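Xaa-Pro dipeptidase (Lactobacillus brevis, PDB 3I7M) is probably a manganese-dependent metallopeptidase of family M24B that removes amino acids from peptide N-termini, represented here by its N-terminal creatinase/prolidase domain. Local coordinates at residues A[62-65]-A[66-70]. Residues are numbered along the deposited sequence; the frame is centred on the assembly and turned at random.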
# COMPACT_ATOMS: atom_id res chain seq x y z
N GLU A 62 2.21 -13.98 -7.37
CA GLU A 62 2.38 -13.97 -5.94
C GLU A 62 1.03 -14.03 -5.21
O GLU A 62 0.99 -14.25 -4.02
CB GLU A 62 3.16 -12.71 -5.49
CG GLU A 62 4.61 -12.69 -5.95
CD GLU A 62 5.34 -11.38 -5.63
OE1 GLU A 62 5.06 -10.75 -4.58
OE2 GLU A 62 6.23 -10.99 -6.41
N VAL A 63 -0.09 -13.80 -5.90
CA VAL A 63 -1.39 -13.72 -5.26
C VAL A 63 -1.72 -14.94 -4.43
O VAL A 63 -2.24 -14.85 -3.33
CB VAL A 63 -2.54 -13.37 -6.24
CG1 VAL A 63 -3.90 -13.46 -5.58
CG2 VAL A 63 -2.32 -12.01 -6.90
N GLU A 64 -1.42 -16.10 -5.00
CA GLU A 64 -1.73 -17.36 -4.28
C GLU A 64 -1.10 -17.44 -2.92
O GLU A 64 -1.79 -17.74 -1.94
CB GLU A 64 -1.37 -18.60 -5.10
CG GLU A 64 -1.46 -19.92 -4.31
CD GLU A 64 -1.05 -21.17 -5.07
OE1 GLU A 64 -0.65 -21.10 -6.24
OE2 GLU A 64 -1.01 -22.24 -4.39
N VAL A 65 0.22 -17.31 -2.86
CA VAL A 65 0.92 -17.43 -1.61
C VAL A 65 0.50 -16.30 -0.65
O VAL A 65 0.38 -16.54 0.57
CB VAL A 65 2.42 -17.51 -1.86
CG1 VAL A 65 3.19 -17.44 -0.51
CG2 VAL A 65 2.78 -18.80 -2.57
N ILE A 66 0.20 -15.11 -1.15
CA ILE A 66 -0.38 -14.02 -0.29
C ILE A 66 -1.74 -14.43 0.32
O ILE A 66 -2.02 -14.24 1.52
CB ILE A 66 -0.49 -12.67 -1.04
CG1 ILE A 66 0.91 -12.18 -1.42
CG2 ILE A 66 -1.26 -11.62 -0.17
CD1 ILE A 66 0.91 -11.11 -2.47
N LYS A 67 -2.64 -14.96 -0.51
CA LYS A 67 -3.92 -15.38 0.06
C LYS A 67 -3.78 -16.55 1.05
O LYS A 67 -4.54 -16.68 2.02
CB LYS A 67 -4.92 -15.73 -1.05
CG LYS A 67 -5.43 -14.54 -1.80
CD LYS A 67 -6.57 -14.92 -2.73
CE LYS A 67 -7.10 -13.69 -3.47
NZ LYS A 67 -8.18 -14.15 -4.46
N GLU A 68 -2.79 -17.42 0.85
CA GLU A 68 -2.54 -18.53 1.76
C GLU A 68 -2.06 -18.12 3.13
O GLU A 68 -1.89 -18.99 3.99
CB GLU A 68 -1.57 -19.51 1.11
CG GLU A 68 -2.28 -20.34 0.05
CD GLU A 68 -1.32 -21.12 -0.87
OE1 GLU A 68 -0.09 -20.90 -0.78
OE2 GLU A 68 -1.82 -21.92 -1.70
N THR A 69 -1.75 -16.84 3.30
CA THR A 69 -1.41 -16.35 4.64
C THR A 69 -2.60 -16.20 5.58
O THR A 69 -2.43 -15.92 6.77
CB THR A 69 -0.75 -14.96 4.62
OG1 THR A 69 -1.66 -13.94 4.12
CG2 THR A 69 0.60 -14.96 3.92
N GLY A 70 -3.80 -16.25 5.03
CA GLY A 70 -5.00 -15.96 5.80
C GLY A 70 -5.54 -14.56 5.65
O GLY A 70 -6.57 -14.21 6.22
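Glu64 and Glu68 sit one turn apart on the short helix 63-67 and the turn that follows it. Their carboxylates meet at 2.8 Å between Glu64 OE2 and Glu68 OE2, with the two planes 82° apart. The two oxygens are both acceptors and would carry like charge, which should disfavour the approach. So short an O-O distance may mean that one carboxylate is protonated. Glu68 CG, beside its own backbone N (chi1 -76°), packs on Glu64 O at 3.3 Å.

Val63 and Lys67 run alongside each other, and Val63 CG1 touches the aliphatic Lys67 CE at 3.8 Å. Ile66 is the buried residue. Its CD1 reaches back to Glu62 O, at 3.5 Å, and its side chain also packs on Phe35, Val75 and Ile56. Three i to i+4 backbone bonds join the two segments: Ile66 N to Glu62 O, Lys67 N to Val63 O and Glu68 N to Glu64 O.

Thr69 folds its hydroxyl back onto the chain. OG1 stands between the backbone N and the carbonyl carbon (chi1 64°) and donates to Ile66 O at 2.6 Å, in the carbonyl plane. Thr69 N shares that acceptor, and OG1 also bonds Trp71 N. A valine here would probably leave Trp71 N without this acceptor and Ile66 O with one donor fewer. Gly70 follows with positive phi, ending a type I turn from Lys67.

The helix links strands 55-59 and 75-78 in a beta-alpha-beta unit. Its chemistry is two-sided: Ile66 anchors it to the sheet, while the acidic pair belongs to the exposed surface.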